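Local atomic coordinates of TRAP dicarboxylate transporter-DctP subunit (Rhodobacter sphaeroides, PDB entry 4PE3), a protein that probably captures a small organic acid in the periplasm and hands it to the membrane components of a TRAP transporter. Residues E47-F52 against G91-T96; Q121-V126 against I269-Q274. All coordinates share one frame; numbering follows the deposited sequence. Where two conformers were deposited one is given.

Contact 1 (E47-F52 against G91-T96); sequences ELQHVF and GHITDT
With chi1 at -56°, Ile-93 swings CG2 anti to its backbone N and CG1 anti to its carbonyl carbon, giving two branches that meet different parts of helix 44-59. Gln-49 answers with a first torsion of -71° and an extended chain beyond CG, and the two side chains run alongside each other, pointing opposite ways. The CG2 methyl of Ile-93 thereby comes to rest over one face of the Gln-49 amide, 3.8 Å from Gln-49 CD and 3.7 Å from Gln-49 NE2. The longer branch reaches further in: Ile-93 CD1 touches the aliphatic Gln-49 CG at 4.1 Å and meets Phe-52 CD2, also at 4.1 Å. Ile-93 meets the ring of Phe-52 at a slant in this purely apolar touch.

The example illustrates how a helix is seated on a sheet in a periplasmic binding protein. Helix 44-59 makes the beta-alpha-beta crossover from strand 32-37 to the neighbouring parallel strand 65-69, while strand 91-95 lies on the other side of 32-37, in the 2-1-3-5-4 order of the type II binding-protein fold. Leu-68 of strand 65-69 touches both Gln-49 and Ile-93, and Phe-270 of helix 257-291 covers Gln-49 and Phe-52 in turn.

The buried amide is not left to apolar neighbours alone. Gln-49 OE1 is hydrogen-bonded to Ser-37 OG, and Gln-49 NE2 has a weak bond to Asp-39 OD2; the first of these should do most to fix the turn of the flat group beneath the methyl. The side chain of Phe-52, for its part, also meets Val-245 of strand 243-248 and Ile-66 of strand 65-69.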
loop_
_atom_site.group_PDB
_atom_site.type_symbol
_atom_site.label_atom_id
_atom_site.label_comp_id
_atom_site.label_asym_id
_atom_site.label_seq_id
_atom_site.Cartn_x
_atom_site.Cartn_y
_atom_site.Cartn_z
ATOM N N GLU A 47 3.775 -3.510 15.499
ATOM C CA GLU A 47 4.615 -2.774 16.446
ATOM C C GLU A 47 4.759 -1.285 16.129
ATOM O O GLU A 47 4.728 -0.436 17.029
ATOM C CB GLU A 47 5.990 -3.432 16.552
ATOM C CG GLU A 47 5.959 -4.728 17.323
ATOM C CD GLU A 47 5.509 -4.486 18.735
ATOM O OE1 GLU A 47 6.082 -3.604 19.411
ATOM O OE2 GLU A 47 4.556 -5.129 19.141
ATOM N N LEU A 48 4.894 -0.972 14.850
ATOM C CA LEU A 48 4.984 0.421 14.431
ATOM C C LEU A 48 3.685 1.170 14.719
ATOM O O LEU A 48 3.705 2.383 14.987
ATOM C CB LEU A 48 5.367 0.525 12.944
ATOM C CG LEU A 48 6.856 0.289 12.626
ATOM C CD1 LEU A 48 7.103 -0.048 11.137
ATOM C CD2 LEU A 48 7.667 1.484 13.025
ATOM N N GLN A 49 2.570 0.456 14.672
ATOM C CA GLN A 49 1.278 1.084 14.943
ATOM C C GLN A 49 1.152 1.560 16.389
ATOM O O GLN A 49 0.334 2.438 16.681
ATOM C CB GLN A 49 0.145 0.136 14.553
ATOM C CG GLN A 49 0.029 -0.026 13.059
ATOM C CD GLN A 49 -0.766 -1.226 12.645
ATOM O OE1 GLN A 49 -1.458 -1.835 13.450
ATOM N NE2 GLN A 49 -0.660 -1.598 11.383
ATOM N N HIS A 50 1.965 1.023 17.303
ATOM C CA HIS A 50 1.975 1.549 18.666
ATOM C C HIS A 50 2.303 3.057 18.653
ATOM O O HIS A 50 1.929 3.781 19.573
ATOM C CB HIS A 50 3.031 0.911 19.560
ATOM C CG HIS A 50 2.769 -0.504 19.977
ATOM N ND1 HIS A 50 1.633 -0.929 20.640
ATOM C CD2 HIS A 50 3.589 -1.575 19.928
ATOM C CE1 HIS A 50 1.760 -2.214 20.949
ATOM N NE2 HIS A 50 2.934 -2.633 20.510
ATOM N N VAL A 51 3.055 3.515 17.657
ATOM C CA VAL A 51 3.401 4.943 17.571
ATOM C C VAL A 51 2.146 5.808 17.499
ATOM O O VAL A 51 2.088 6.859 18.118
ATOM C CB VAL A 51 4.365 5.228 16.404
ATOM C CG1 VAL A 51 4.657 6.714 16.272
ATOM C CG2 VAL A 51 5.660 4.458 16.616
ATOM N N PHE A 52 1.138 5.348 16.767
ATOM C CA PHE A 52 -0.112 6.105 16.693
ATOM C C PHE A 52 -0.733 6.228 18.069
ATOM O O PHE A 52 -1.026 7.336 18.533
ATOM C CB PHE A 52 -1.087 5.447 15.728
ATOM C CG PHE A 52 -2.447 6.081 15.709
ATOM C CD1 PHE A 52 -2.610 7.429 15.390
ATOM C CD2 PHE A 52 -3.568 5.321 15.990
ATOM C CE1 PHE A 52 -3.888 8.007 15.364
ATOM C CE2 PHE A 52 -4.846 5.898 15.953
ATOM C CZ PHE A 52 -4.996 7.223 15.642
ATOM N N GLY A 91 -12.260 2.144 15.996
ATOM C CA GLY A 91 -11.561 2.434 14.762
ATOM C C GLY A 91 -10.809 1.226 14.273
ATOM O O GLY A 91 -10.860 0.143 14.877
ATOM N N HIS A 92 -10.113 1.409 13.158
ATOM C CA HIS A 92 -9.217 0.378 12.628
ATOM C C HIS A 92 -8.000 0.961 11.954
ATOM O O HIS A 92 -7.980 2.147 11.574
ATOM C CB HIS A 92 -9.946 -0.621 11.704
ATOM C CG HIS A 92 -10.539 -0.032 10.452
ATOM N ND1 HIS A 92 -11.521 -0.694 9.754
ATOM C CD2 HIS A 92 -10.245 1.082 9.736
ATOM C CE1 HIS A 92 -11.840 0.008 8.676
ATOM N NE2 HIS A 92 -11.092 1.094 8.653
ATOM N N ILE A 93 -6.976 0.127 11.846
ATOM C CA ILE A 93 -5.803 0.417 11.035
ATOM C C ILE A 93 -5.726 -0.795 10.137
ATOM O O ILE A 93 -5.337 -1.878 10.583
ATOM C CB ILE A 93 -4.521 0.577 11.880
ATOM C CG1 ILE A 93 -4.684 1.657 12.949
ATOM C CG2 ILE A 93 -3.353 0.896 10.949
ATOM C CD1 ILE A 93 -3.475 1.869 13.834
ATOM N N THR A 94 -6.126 -0.656 8.870
ATOM C CA THR A 94 -6.352 -1.837 8.060
ATOM C C THR A 94 -6.138 -1.616 6.561
ATOM O O THR A 94 -6.022 -0.492 6.100
ATOM C CB THR A 94 -7.771 -2.402 8.313
ATOM O OG1 THR A 94 -7.842 -3.738 7.806
ATOM C CG2 THR A 94 -8.832 -1.533 7.643
ATOM N N ASP A 95 -6.087 -2.721 5.844
ATOM C CA ASP A 95 -5.821 -2.747 4.416
ATOM C C ASP A 95 -7.112 -2.436 3.721
ATOM O O ASP A 95 -8.050 -3.231 3.727
ATOM C CB ASP A 95 -5.362 -4.166 4.062
ATOM C CG ASP A 95 -4.861 -4.312 2.649
ATOM O OD1 ASP A 95 -5.424 -3.706 1.721
ATOM O OD2 ASP A 95 -3.894 -5.091 2.472
ATOM N N THR A 96 -7.174 -1.270 3.085
ATOM C CA THR A 96 -8.396 -0.814 2.422
ATOM C C THR A 96 -8.825 -1.749 1.286
ATOM O O THR A 96 -10.008 -1.835 0.954
ATOM C CB THR A 96 -8.203 0.639 1.924
ATOM O OG1 THR A 96 -7.907 1.467 3.054
ATOM C CG2 THR A 96 -9.434 1.180 1.189
#

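Contact 2 (Q121-V126 against I269-Q274); sequences QMIDFV and IFQQTQ
In the conformer described, Ile-123 lies across one face of the Gln-271 side-chain amide, the two side chains reaching toward each other from their helices; a second conformer may touch it differently. Its CG1 stands over the amide carbon, 3.9 Å from Gln-271 CD, and Ile-123 CG2 leans toward the oxygen, 3.6 Å from Gln-271 OE1. The Ile-123 CD1 methyl, 4.0 Å from Gln-271 CG, extends the touch onto the aliphatic part of the chain and comes within 4.4 Å of Gln-272 NE2. No hydrogen bond passes between the two segments.

Placing CG anti to the backbone N (chi1 170°) and keeping the chain extended carries the Gln-271 amide out to helix 119-128. Gln-272 instead curls back, and its NE2 donates to Gln-271 OE1 at 2.8 Å, in the carbonyl plane and on a lone pair, with a nearly straight N-H angle of 164°. Lys-268 NZ supplies a further bond to the same oxygen. At the other end, Gln-271 NE2 binds the backbone oxygen of Val-149 on strand 144-150 and the carboxylate of Glu-127. A polar link between the helices thus lies one helical turn beyond Ile-123. Helix 257-291 is the long helix that spans both lobes in TRAP binding proteins, and here it is tied to an edge strand and to its neighbouring helix through one side chain.

With four bonds gripping its rim, the amide can present a face to a branched aliphatic group while its polar atoms remain satisfied; the lysine at its oxygen and the glutamate at its nitrogen would be expected to reinforce its dipole.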
loop_
_atom_site.group_PDB
_atom_site.type_symbol
_atom_site.label_atom_id
_atom_site.label_comp_id
_atom_site.label_asym_id
_atom_site.label_seq_id
_atom_site.Cartn_x
_atom_site.Cartn_y
_atom_site.Cartn_z
ATOM N N GLN A 121 4.774 9.947 -2.801
ATOM C CA GLN A 121 3.848 10.285 -3.880
ATOM C C GLN A 121 2.414 9.938 -3.502
ATOM O O GLN A 121 1.503 10.758 -3.654
ATOM C CB GLN A 121 4.225 9.579 -5.174
ATOM C CG GLN A 121 5.564 10.008 -5.757
ATOM C CD GLN A 121 5.931 9.226 -6.997
ATOM O OE1 GLN A 121 5.423 8.137 -7.259
ATOM N NE2 GLN A 121 6.817 9.796 -7.789
HETATM N N MSE A 122 2.208 8.731 -3.000
HETATM C CA MSE A 122 0.869 8.308 -2.581
HETATM C C MSE A 122 0.336 9.155 -1.417
HETATM O O MSE A 122 -0.839 9.548 -1.386
HETATM C CB MSE A 122 0.893 6.822 -2.235
HETATM C CG MSE A 122 -0.478 6.246 -1.892
HETATM SE SE MSE A 122 -0.953 6.446 -0.039
HETATM C CE MSE A 122 0.065 5.019 0.728
ATOM N N ILE A 123 1.214 9.446 -0.469
ATOM C CA ILE A 123 0.838 10.254 0.686
ATOM C C ILE A 123 0.434 11.667 0.242
ATOM O O ILE A 123 -0.535 12.231 0.744
ATOM C CB ILE A 123 1.977 10.283 1.721
ATOM C CG1 ILE A 123 2.009 8.961 2.504
ATOM C CG2 ILE A 123 1.824 11.433 2.677
ATOM C CD1 ILE A 123 3.370 8.564 3.015
ATOM N N ASP A 124 1.161 12.235 -0.711
ATOM C CA ASP A 124 0.806 13.549 -1.242
ATOM C C ASP A 124 -0.512 13.513 -2.010
ATOM O O ASP A 124 -1.339 14.427 -1.875
ATOM C CB ASP A 124 1.934 14.117 -2.101
ATOM C CG ASP A 124 1.674 15.548 -2.497
ATOM O OD1 ASP A 124 1.787 16.409 -1.606
ATOM O OD2 ASP A 124 1.342 15.804 -3.674
ATOM N N PHE A 125 -0.726 12.458 -2.794
ATOM C CA PHE A 125 -2.022 12.265 -3.436
ATOM C C PHE A 125 -3.171 12.263 -2.415
ATOM O O PHE A 125 -4.209 12.929 -2.598
ATOM C CB PHE A 125 -2.030 10.978 -4.242
ATOM C CG PHE A 125 -3.390 10.552 -4.696
ATOM C CD1 PHE A 125 -4.086 11.280 -5.635
ATOM C CD2 PHE A 125 -3.966 9.403 -4.192
ATOM C CE1 PHE A 125 -5.323 10.881 -6.056
ATOM C CE2 PHE A 125 -5.221 9.000 -4.608
ATOM C CZ PHE A 125 -5.904 9.739 -5.528
ATOM N N VAL A 126 -3.002 11.543 -1.316
ATOM C CA VAL A 126 -4.045 11.484 -0.298
ATOM C C VAL A 126 -4.228 12.820 0.394
ATOM O O VAL A 126 -5.358 13.303 0.527
ATOM C CB VAL A 126 -3.744 10.376 0.732
ATOM C CG1 VAL A 126 -4.690 10.471 1.929
ATOM C CG2 VAL A 126 -3.867 9.051 0.052
ATOM N N ILE A 269 2.557 11.330 12.450
ATOM C CA ILE A 269 3.814 10.898 13.052
ATOM C C ILE A 269 3.992 9.388 12.884
ATOM O O ILE A 269 5.069 8.919 12.509
ATOM C CB ILE A 269 3.901 11.291 14.535
ATOM C CG1 ILE A 269 4.013 12.803 14.671
ATOM C CG2 ILE A 269 5.104 10.617 15.199
ATOM C CD1 ILE A 269 3.716 13.293 16.091
ATOM N N PHE A 270 2.941 8.619 13.145
ATOM C CA PHE A 270 2.975 7.185 12.911
ATOM C C PHE A 270 3.329 6.898 11.443
ATOM O O PHE A 270 4.218 6.095 11.148
ATOM C CB PHE A 270 1.630 6.543 13.308
ATOM C CG PHE A 270 1.288 5.295 12.548
ATOM C CD1 PHE A 270 2.098 4.167 12.607
ATOM C CD2 PHE A 270 0.151 5.247 11.771
ATOM C CE1 PHE A 270 1.772 3.038 11.907
ATOM C CE2 PHE A 270 -0.176 4.112 11.060
ATOM C CZ PHE A 270 0.638 3.009 11.110
ATOM N N GLN A 271 2.624 7.575 10.533
ATOM C CA GLN A 271 2.837 7.369 9.110
ATOM C C GLN A 271 4.308 7.580 8.749
ATOM O O GLN A 271 4.917 6.751 8.059
ATOM C CB GLN A 271 1.937 8.327 8.338
ATOM C CG GLN A 271 2.200 8.418 6.851
ATOM C CD GLN A 271 1.767 9.746 6.312
ATOM O OE1 GLN A 271 2.583 10.631 6.119
ATOM N NE2 GLN A 271 0.469 9.912 6.119
ATOM N N GLN A 272 4.877 8.690 9.193
ATOM C CA GLN A 272 6.251 9.034 8.838
ATOM C C GLN A 272 7.275 8.098 9.480
ATOM O O GLN A 272 8.273 7.728 8.866
ATOM C CB GLN A 272 6.530 10.491 9.199
ATOM C CG GLN A 272 5.766 11.476 8.312
ATOM C CD GLN A 272 6.268 11.433 6.881
ATOM O OE1 GLN A 272 7.460 11.628 6.635
ATOM N NE2 GLN A 272 5.379 11.112 5.934
ATOM N N THR A 273 7.022 7.709 10.722
ATOM C CA THR A 273 7.920 6.788 11.414
ATOM C C THR A 273 7.928 5.447 10.692
ATOM O O THR A 273 8.987 4.820 10.534
ATOM C CB THR A 273 7.492 6.589 12.880
ATOM O OG1 THR A 273 7.505 7.861 13.537
ATOM C CG2 THR A 273 8.412 5.602 13.610
ATOM N N GLN A 274 6.759 4.988 10.274
ATOM C CA GLN A 274 6.638 3.746 9.538
ATOM C C GLN A 274 7.382 3.831 8.196
ATOM O O GLN A 274 8.189 2.970 7.873
ATOM C CB GLN A 274 5.180 3.366 9.320
ATOM C CG GLN A 274 4.977 2.123 8.464
ATOM C CD GLN A 274 3.584 1.556 8.585
ATOM O OE1 GLN A 274 2.611 2.270 8.414
ATOM N NE2 GLN A 274 3.485 0.260 8.866
#

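How the contacts relate
Contacts 1 and 2 both lie in the interior, their centres 13 Å apart, and meet at Phe-270: its ring and CB pack against the backbone of helix 44-59, with Phe-270 CD1 3.4 Å from Leu-48 O. Contact 1 joins a crossover helix to a central strand, whereas contact 2 joins two helices near the edge strand 144-150, with partly exposed Gln-272 at its margin. Each sets an isoleucine against a glutamine amide, with the roles exchanged: the glutamine sits on 47-52 in one and on 269-274 in the other. Contact 1 adds an aromatic ring; its amide has a serine and a weakly bonded aspartate, the other a lysine, a glutamate, Gln-272 and the Val-149 carbonyl.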